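Local coordinates for protein beta-glucuronidase (uncultured Clostridium sp., PDB 6U7J) that hydrolyses beta-D-glucuronides as a glycoside hydrolase of family 2 and, as a gut microbial enzyme, probably takes part in reactivating estrogens from their glucuronides, at residues B[16-21]-B[272-277]; B[288-293]-B[541-546]. All blocks are in the same frame, centred on the assembly; numbering follows the deposited sequence.

Interaction 1 of 2, residues B[16-21]-B[272-277]; sequences NEARQI and GQDHYT. Unlike the reference sequence in segment 16-21: Ile21 (reference Met).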
ATOM      1  N   ASN B  16      37.035 -31.664  -8.733  1.00 38.36           N
ATOM      2  CA  ASN B  16      37.812 -32.555  -7.870  1.00 38.40           C
ATOM      3  C   ASN B  16      39.278 -32.533  -8.308  1.00 39.43           C
ATOM      4  O   ASN B  16      39.737 -31.545  -8.879  1.00 36.06           O
ATOM      5  CB  ASN B  16      37.228 -33.981  -7.884  1.00 33.62           C
ATOM      6  CG  ASN B  16      37.056 -34.541  -9.289  1.00 36.89           C
ATOM      7  OD1 ASN B  16      37.937 -34.409 -10.139  1.00 39.01           O
ATOM      8  ND2 ASN B  16      35.922 -35.185  -9.534  1.00 34.12           N
ATOM      9  N   GLU B  17      40.028 -33.608  -8.046  1.00 40.34           N
ATOM     10  CA  GLU B  17      41.428 -33.639  -8.476  1.00 41.08           C
ATOM     11  C   GLU B  17      41.570 -33.788  -9.986  1.00 36.68           C
ATOM     12  O   GLU B  17      42.648 -33.505 -10.523  1.00 42.42           O
ATOM     13  CB  GLU B  17      42.166 -34.785  -7.777  1.00 40.55           C
ATOM     14  CG  GLU B  17      41.968 -36.128  -8.451  1.00 38.12           C
ATOM     15  CD  GLU B  17      40.671 -36.803  -8.056  1.00 47.05           C
ATOM     16  OE1 GLU B  17      39.806 -36.139  -7.419  1.00 41.66           O
ATOM     17  OE2 GLU B  17      40.524 -38.012  -8.382  1.00 48.23           O
ATOM     18  N   ALA B  18      40.507 -34.212 -10.673  1.00 37.57           N
ATOM     19  CA  ALA B  18      40.525 -34.576 -12.086  1.00 39.61           C
ATOM     20  C   ALA B  18      39.755 -33.623 -12.982  1.00 39.97           C
ATOM     21  O   ALA B  18      40.174 -33.387 -14.114  1.00 44.61           O
ATOM     22  CB  ALA B  18      39.947 -35.983 -12.275  1.00 38.11           C
ATOM     23  N   ARG B  19      38.623 -33.096 -12.520  1.00 38.30           N
ATOM     24  CA  ARG B  19      37.773 -32.222 -13.316  1.00 36.75           C
ATOM     25  C   ARG B  19      37.717 -30.842 -12.676  1.00 39.89           C
ATOM     26  O   ARG B  19      37.850 -30.698 -11.452  1.00 38.63           O
ATOM     27  CB  ARG B  19      36.352 -32.785 -13.447  1.00 35.92           C
ATOM     28  CG  ARG B  19      36.239 -34.198 -13.998  1.00 35.65           C
ATOM     29  CD  ARG B  19      34.795 -34.673 -13.996  1.00 38.66           C
ATOM     30  NE  ARG B  19      34.601 -35.955 -14.679  1.00 34.16           N
ATOM     31  CZ  ARG B  19      33.495 -36.279 -15.345  1.00 38.88           C
ATOM     32  NH1 ARG B  19      32.485 -35.414 -15.430  1.00 38.13           N
ATOM     33  NH2 ARG B  19      33.389 -37.464 -15.925  1.00 39.32           N
ATOM     34  N   GLN B  20      37.525 -29.824 -13.512  1.00 33.72           N
ATOM     35  CA  GLN B  20      37.440 -28.465 -13.004  1.00 36.70           C
ATOM     36  C   GLN B  20      36.377 -27.684 -13.776  1.00 36.99           C
ATOM     37  O   GLN B  20      36.058 -28.022 -14.921  1.00 35.14           O
ATOM     38  CB  GLN B  20      38.787 -27.736 -13.069  1.00 38.58           C
ATOM     39  CG  GLN B  20      38.839 -26.538 -12.139  1.00 41.85           C
ATOM     40  CD  GLN B  20      40.183 -25.837 -12.129  1.00 49.43           C
ATOM     41  OE1 GLN B  20      40.945 -25.866 -13.113  1.00 46.81           O
ATOM     42  NE2 GLN B  20      40.485 -25.194 -11.003  1.00 47.55           N
ATOM     43  N   ILE B  21      35.835 -26.659 -13.121  1.00 36.33           N
ATOM     44  CA  ILE B  21      34.748 -25.853 -13.634  1.00 36.53           C
ATOM     45  C   ILE B  21      35.200 -24.396 -13.683  1.00 36.80           C
ATOM     46  O   ILE B  21      35.820 -23.899 -12.735  1.00 36.81           O
ATOM     47  CB  ILE B  21      33.474 -25.957 -12.759  1.00 39.94           C
ATOM     48  CG1 ILE B  21      32.948 -27.406 -12.708  1.00 37.55           C
ATOM     49  CG2 ILE B  21      32.409 -24.954 -13.209  1.00 40.03           C
ATOM     50  CD1 ILE B  21      31.930 -27.627 -11.570  1.00 37.30           C
ATOM     51  N   GLY B 272      40.425 -44.544 -14.653  1.00 39.34           N
ATOM     52  CA  GLY B 272      41.647 -44.052 -15.265  1.00 40.25           C
ATOM     53  C   GLY B 272      42.173 -42.824 -14.548  1.00 43.57           C
ATOM     54  O   GLY B 272      42.517 -42.863 -13.365  1.00 46.61           O
ATOM     55  N   GLN B 273      42.251 -41.715 -15.266  1.00 47.83           N
ATOM     56  CA  GLN B 273      42.552 -40.438 -14.641  1.00 46.16           C
ATOM     57  C   GLN B 273      41.301 -39.725 -14.135  1.00 44.68           C
ATOM     58  O   GLN B 273      41.428 -38.767 -13.368  1.00 47.78           O
ATOM     59  CB  GLN B 273      43.304 -39.536 -15.622  1.00 46.84           C
ATOM     60  CG  GLN B 273      44.718 -40.029 -15.969  1.00 51.65           C
ATOM     61  CD  GLN B 273      45.640 -40.012 -14.760  1.00 60.98           C
ATOM     62  OE1 GLN B 273      46.051 -38.947 -14.286  1.00 62.79           O
ATOM     63  NE2 GLN B 273      45.954 -41.198 -14.238  1.00 65.61           N
ATOM     64  N   ASP B 274      40.109 -40.177 -14.527  1.00 41.37           N
ATOM     65  CA  ASP B 274      38.858 -39.503 -14.201  1.00 40.53           C
ATOM     66  C   ASP B 274      38.375 -39.845 -12.791  1.00 39.80           C
ATOM     67  O   ASP B 274      38.798 -40.824 -12.173  1.00 42.10           O
ATOM     68  CB  ASP B 274      37.767 -39.873 -15.210  1.00 39.98           C
ATOM     69  CG  ASP B 274      36.605 -38.891 -15.194  1.00 42.25           C
ATOM     70  OD1 ASP B 274      36.750 -37.846 -14.518  1.00 41.39           O
ATOM     71  OD2 ASP B 274      35.563 -39.155 -15.847  1.00 39.43           O
ATOM     72  N   HIS B 275      37.450 -39.026 -12.298  1.00 38.86           N
ATOM     73  CA  HIS B 275      36.839 -39.207 -10.987  1.00 40.28           C
ATOM     74  C   HIS B 275      35.486 -38.499 -11.002  1.00 40.53           C
ATOM     75  O   HIS B 275      35.367 -37.394 -11.547  1.00 41.40           O
ATOM     76  CB  HIS B 275      37.757 -38.654  -9.878  1.00 36.33           C
ATOM     77  CG  HIS B 275      37.204 -38.781  -8.490  1.00 39.95           C
ATOM     78  ND1 HIS B 275      37.637 -37.988  -7.447  1.00 38.99           N
ATOM     79  CD2 HIS B 275      36.268 -39.610  -7.968  1.00 41.37           C
ATOM     80  CE1 HIS B 275      36.994 -38.328  -6.340  1.00 38.98           C
ATOM     81  NE2 HIS B 275      36.151 -39.302  -6.631  1.00 38.39           N
ATOM     82  N   TYR B 276      34.464 -39.151 -10.445  1.00 37.49           N
ATOM     83  CA  TYR B 276      33.136 -38.556 -10.336  1.00 41.78           C
ATOM     84  C   TYR B 276      32.440 -39.093  -9.096  1.00 42.08           C
ATOM     85  O   TYR B 276      32.464 -40.302  -8.850  1.00 41.51           O
ATOM     86  CB  TYR B 276      32.252 -38.839 -11.559  1.00 34.20           C
ATOM     87  CG  TYR B 276      31.057 -37.894 -11.627  1.00 38.66           C
ATOM     88  CD1 TYR B 276      29.893 -38.154 -10.907  1.00 40.24           C
ATOM     89  CD2 TYR B 276      31.112 -36.716 -12.382  1.00 39.99           C
ATOM     90  CE1 TYR B 276      28.798 -37.281 -10.949  1.00 36.82           C
ATOM     91  CE2 TYR B 276      30.022 -35.831 -12.426  1.00 38.38           C
ATOM     92  CZ  TYR B 276      28.872 -36.127 -11.712  1.00 37.81           C
ATOM     93  OH  TYR B 276      27.793 -35.278 -11.750  1.00 35.83           O
ATOM     94  N   THR B 277      31.794 -38.198  -8.346  1.00 40.63           N
ATOM     95  CA  THR B 277      31.098 -38.525  -7.100  1.00 40.09           C
ATOM     96  C   THR B 277      29.648 -38.052  -7.176  1.00 41.72           C
ATOM     97  O   THR B 277      29.377 -36.844  -7.146  1.00 40.51           O
ATOM     98  CB  THR B 277      31.803 -37.888  -5.904  1.00 41.14           C
ATOM     99  OG1 THR B 277      33.178 -38.276  -5.909  1.00 44.22           O
ATOM    100  CG2 THR B 277      31.148 -38.322  -4.596  1.00 39.94           C
TER
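Arg19 and Asp274 join two beta domains of the family 2 glycosidase architecture: residues 16-21 lead into strand 20-32 of the large antiparallel sheet, and residues 272-277 begin strand 274-280 at the border of the four-stranded sheet. Arginine suits the crossing because its long chain ends in a flat array of donors. From CB the chain runs straight: CG and CD pass along Asp274 OD1 and the carbonyl oxygen of His275. NE then bonds Asp274 OD1 at 2.9 Å, almost linearly (178°), and NH2 bonds Asp274 OD2 at 2.8 Å. This is a side-on, bidentate salt bridge, guanidinium and carboxylate nearly coplanar and each oxygen using its syn lone pair. NH1 lies at the edge of the Tyr276 ring, whose CD2 sits over one face of the guanidinium, the two planes steeply inclined. Ile198, at the start of strand 198-208, also takes part, its O accepting from Arg19 NH2 and its N donating to Asp274 OD2, which helps hold both charged groups in place.

Asn16 plays two roles. Its OD1 accepts from Ala18 N, an Asx turn, and also from Arg19 N, which makes it an Asx motif, while its ND2 reaches His275 O at 3.0 Å from above the carbonyl plane. Ala18, small enough for a close approach, sets its CB 3.3 Å from Gln273 O. His275 extends toward the loop with CG anti to the backbone N (chi1 179°), and its other ring nitrogen, NE2, is hydrogen-bonded to Asp268, so the imidazole is held from two ends. Glu17, bent at chi2 (-82°), curls back to meet it: His275 ND1 donates to the syn lone pair of Glu17 OE1 at 2.9 Å, and that oxygen lies in the plane of the imidazole.

Interaction 2 of 2, residues B[288-293]-B[541-546]; sequences TEKQFL and ECDFVI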
ATOM      1  N   THR B 288      -1.098 -47.004  -3.433  1.00 50.13           N
ATOM      2  CA  THR B 288      -2.288 -47.803  -3.196  1.00 53.35           C
ATOM      3  C   THR B 288      -3.481 -47.084  -3.814  1.00 58.71           C
ATOM      4  O   THR B 288      -3.346 -46.043  -4.472  1.00 56.77           O
ATOM      5  CB  THR B 288      -2.513 -48.050  -1.696  1.00 51.85           C
ATOM      6  OG1 THR B 288      -3.245 -46.955  -1.129  1.00 54.83           O
ATOM      7  CG2 THR B 288      -1.195 -48.192  -0.955  1.00 49.96           C
ATOM      8  N   GLU B 289      -4.669 -47.641  -3.584  1.00 56.43           N
ATOM      9  CA  GLU B 289      -5.875 -47.000  -4.088  1.00 53.48           C
ATOM     10  C   GLU B 289      -6.084 -45.639  -3.445  1.00 53.08           C
ATOM     11  O   GLU B 289      -6.686 -44.747  -4.057  1.00 53.99           O
ATOM     12  CB  GLU B 289      -7.091 -47.907  -3.857  1.00 59.15           C
ATOM     13  CG  GLU B 289      -7.147 -48.605  -2.485  1.00 66.10           C
ATOM     14  CD  GLU B 289      -6.151 -49.766  -2.342  1.00 72.56           C
ATOM     15  OE1 GLU B 289      -5.887 -50.200  -1.194  1.00 71.08           O
ATOM     16  OE2 GLU B 289      -5.621 -50.234  -3.378  1.00 69.52           O
ATOM     17  N   LYS B 290      -5.576 -45.445  -2.225  1.00 51.29           N
ATOM     18  CA  LYS B 290      -5.846 -44.210  -1.501  1.00 49.26           C
ATOM     19  C   LYS B 290      -4.617 -43.617  -0.820  1.00 48.02           C
ATOM     20  O   LYS B 290      -4.766 -42.667  -0.044  1.00 49.29           O
ATOM     21  CB  LYS B 290      -6.935 -44.433  -0.443  1.00 48.90           C
ATOM     22  CG  LYS B 290      -8.348 -44.458  -0.990  1.00 52.17           C
ATOM     23  CD  LYS B 290      -9.309 -45.047   0.028  1.00 51.26           C
ATOM     24  CE  LYS B 290     -10.706 -45.165  -0.556  1.00 48.99           C
ATOM     25  NZ  LYS B 290     -11.695 -45.590   0.473  1.00 54.61           N
ATOM     26  N   GLN B 291      -3.417 -44.141  -1.056  1.00 49.60           N
ATOM     27  CA  GLN B 291      -2.255 -43.618  -0.355  1.00 46.67           C
ATOM     28  C   GLN B 291      -1.063 -43.519  -1.295  1.00 45.39           C
ATOM     29  O   GLN B 291      -1.009 -44.150  -2.352  1.00 44.46           O
ATOM     30  CB  GLN B 291      -1.913 -44.464   0.874  1.00 44.63           C
ATOM     31  CG  GLN B 291      -2.820 -44.163   2.063  1.00 49.36           C
ATOM     32  CD  GLN B 291      -2.443 -44.916   3.329  1.00 52.71           C
ATOM     33  OE1 GLN B 291      -2.041 -46.081   3.285  1.00 50.44           O
ATOM     34  NE2 GLN B 291      -2.585 -44.251   4.469  1.00 49.10           N
ATOM     35  N   PHE B 292      -0.125 -42.669  -0.898  1.00 45.22           N
ATOM     36  CA  PHE B 292       1.135 -42.449  -1.594  1.00 41.24           C
ATOM     37  C   PHE B 292       2.190 -42.807  -0.561  1.00 41.84           C
ATOM     38  O   PHE B 292       2.387 -42.065   0.405  1.00 43.33           O
ATOM     39  CB  PHE B 292       1.246 -41.002  -2.077  1.00 42.08           C
ATOM     40  CG  PHE B 292       2.368 -40.764  -3.046  1.00 35.54           C
ATOM     41  CD1 PHE B 292       3.683 -40.783  -2.620  1.00 34.29           C
ATOM     42  CD2 PHE B 292       2.104 -40.503  -4.377  1.00 32.70           C
ATOM     43  CE1 PHE B 292       4.723 -40.571  -3.517  1.00 36.43           C
ATOM     44  CE2 PHE B 292       3.146 -40.285  -5.275  1.00 36.12           C
ATOM     45  CZ  PHE B 292       4.446 -40.321  -4.844  1.00 34.47           C
ATOM     46  N   LEU B 293       2.829 -43.962  -0.723  1.00 40.58           N
ATOM     47  CA  LEU B 293       3.706 -44.498   0.305  1.00 42.22           C
ATOM     48  C   LEU B 293       5.156 -44.248  -0.069  1.00 37.37           C
ATOM     49  O   LEU B 293       5.573 -44.555  -1.184  1.00 45.52           O
ATOM     50  CB  LEU B 293       3.464 -45.995   0.502  1.00 44.26           C
ATOM     51  CG  LEU B 293       2.038 -46.428   0.825  1.00 43.85           C
ATOM     52  CD1 LEU B 293       1.978 -47.945   0.958  1.00 47.95           C
ATOM     53  CD2 LEU B 293       1.547 -45.768   2.102  1.00 42.61           C
ATOM     54  N   GLU B 541     -12.808 -34.041   4.310  1.00 42.44           N
ATOM     55  CA  GLU B 541     -13.891 -35.019   4.342  1.00 46.42           C
ATOM     56  C   GLU B 541     -13.753 -36.113   3.281  1.00 46.63           C
ATOM     57  O   GLU B 541     -14.668 -36.926   3.132  1.00 49.07           O
ATOM     58  CB  GLU B 541     -15.238 -34.308   4.187  1.00 41.22           C
ATOM     59  CG  GLU B 541     -15.551 -33.441   5.380  1.00 42.72           C
ATOM     60  CD  GLU B 541     -16.926 -32.801   5.335  1.00 47.05           C
ATOM     61  OE1 GLU B 541     -17.728 -33.116   4.422  1.00 40.97           O
ATOM     62  OE2 GLU B 541     -17.194 -31.974   6.234  1.00 47.44           O
ATOM     63  N   CYS B 542     -12.638 -36.156   2.555  1.00 45.10           N
ATOM     64  CA  CYS B 542     -12.405 -37.134   1.498  1.00 44.39           C
ATOM     65  C   CYS B 542     -11.173 -37.956   1.844  1.00 45.51           C
ATOM     66  O   CYS B 542     -10.063 -37.415   1.899  1.00 49.95           O
ATOM     67  CB  CYS B 542     -12.216 -36.439   0.151  1.00 39.55           C
ATOM     68  SG  CYS B 542     -13.646 -35.499  -0.407  1.00 43.82           S
ATOM     69  N   ASP B 543     -11.357 -39.263   2.037  1.00 43.31           N
ATOM     70  CA  ASP B 543     -10.250 -40.123   2.457  1.00 45.68           C
ATOM     71  C   ASP B 543      -9.299 -40.486   1.322  1.00 43.21           C
ATOM     72  O   ASP B 543      -8.259 -41.097   1.581  1.00 44.86           O
ATOM     73  CB  ASP B 543     -10.782 -41.408   3.118  1.00 43.48           C
ATOM     74  CG  ASP B 543     -11.575 -42.315   2.161  1.00 46.63           C
ATOM     75  OD1 ASP B 543     -11.879 -41.921   1.017  1.00 46.21           O
ATOM     76  OD2 ASP B 543     -11.897 -43.454   2.566  1.00 52.11           O
ATOM     77  N   PHE B 544      -9.617 -40.123   0.088  1.00 43.11           N
ATOM     78  CA  PHE B 544      -8.787 -40.454  -1.064  1.00 43.46           C
ATOM     79  C   PHE B 544      -7.879 -39.305  -1.491  1.00 43.95           C
ATOM     80  O   PHE B 544      -7.165 -39.427  -2.496  1.00 39.04           O
ATOM     81  CB  PHE B 544      -9.686 -40.874  -2.230  1.00 40.45           C
ATOM     82  CG  PHE B 544     -10.735 -39.863  -2.557  1.00 43.37           C
ATOM     83  CD1 PHE B 544     -10.451 -38.808  -3.410  1.00 38.87           C
ATOM     84  CD2 PHE B 544     -11.997 -39.944  -1.989  1.00 40.64           C
ATOM     85  CE1 PHE B 544     -11.410 -37.856  -3.707  1.00 41.27           C
ATOM     86  CE2 PHE B 544     -12.966 -38.988  -2.287  1.00 42.60           C
ATOM     87  CZ  PHE B 544     -12.669 -37.946  -3.154  1.00 39.88           C
ATOM     88  N   VAL B 545      -7.880 -38.196  -0.762  1.00 41.46           N
ATOM     89  CA  VAL B 545      -7.073 -37.038  -1.122  1.00 37.08           C
ATOM     90  C   VAL B 545      -5.699 -37.194  -0.479  1.00 36.59           C
ATOM     91  O   VAL B 545      -5.591 -37.340   0.739  1.00 36.68           O
ATOM     92  CB  VAL B 545      -7.775 -35.740  -0.693  1.00 39.84           C
ATOM     93  CG1 VAL B 545      -6.794 -34.581  -0.644  1.00 39.00           C
ATOM     94  CG2 VAL B 545      -8.913 -35.430  -1.657  1.00 32.49           C
ATOM     95  N   ILE B 546      -4.639 -37.190  -1.288  1.00 34.87           N
ATOM     96  CA  ILE B 546      -3.305 -37.438  -0.748  1.00 37.96           C
ATOM     97  C   ILE B 546      -2.437 -36.183  -0.750  1.00 34.69           C
ATOM     98  O   ILE B 546      -1.241 -36.261  -0.445  1.00 37.74           O
ATOM     99  CB  ILE B 546      -2.595 -38.595  -1.481  1.00 36.03           C
ATOM    100  CG1 ILE B 546      -2.629 -38.374  -2.988  1.00 35.77           C
ATOM    101  CG2 ILE B 546      -3.247 -39.920  -1.130  1.00 40.01           C
ATOM    102  CD1 ILE B 546      -1.475 -39.050  -3.740  1.00 38.74           C
TER
HETATM  103  O   HOH W   1      -5.173 -41.110   1.801  1.00 48.70           O
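The Phe292 ring meets Ile546 obliquely, the methyl CD1 lying 3.9 Å from ring atom CD2 and 3.7 Å from CB, while Phe301 packs against the same ring edge-to-face. Phe544 carries Cys542 CB over one face, toward the rim, and its ring also stacks with His495 of helix 480-498; across the contact it offers its CB, 4.0 Å from Lys290 CG. Phe292, Phe544 and Ile546 are buried at the N-terminal end of a TIM barrel, where bulky apolar side chains pack between the entering hairpin, helix 480-498 and strand 545-551. That strand, the last of the barrel, pairs with strand 297-305, the first, and the hairpin of strands 285-287 and 292-294 leads in beside them.

Ile546 places its two ends differently: CD1 faces Phe292, whereas CG2, beside the backbone N, presses on Lys290 O at 3.3 Å and on Gln291 CA. Outside this apolar patch the contact turns polar. Lys290 runs extended beyond CG, past Phe544 CB, so that its amine arrives at Asp543 OD2 at 3.0 Å, on the syn side but 35° out of the carboxylate plane. Asp543 belongs to the type I turn from Cys542 to Val545 that leads into strand 545-551. Because Asp543 is exposed and Lys290 partly so, solvent probably screens their ion pair, whereas Phe292 and Ile546 meet through buried hydrocarbon.

In the fold
Both segments of interaction 1 precede those of interaction 2 in the chain, and their centres lie 45 Å apart with nearest atoms about 25 Å apart, so they do not touch. Interaction 1 joins two beta domains and also faces a second subunit, where Arg87 of that subunit bonds Gln273 O; interaction 2 is made within one subunit. In TIM-barrel glycosidases the catalytic groups sit at the C-terminal ends of the strands, so interaction 2, at the N-terminal start of strand 545-551, lies at the end of the barrel away from them. The side chain of Tyr276, in interaction 1, is about 12 Å from a bound calcium ion.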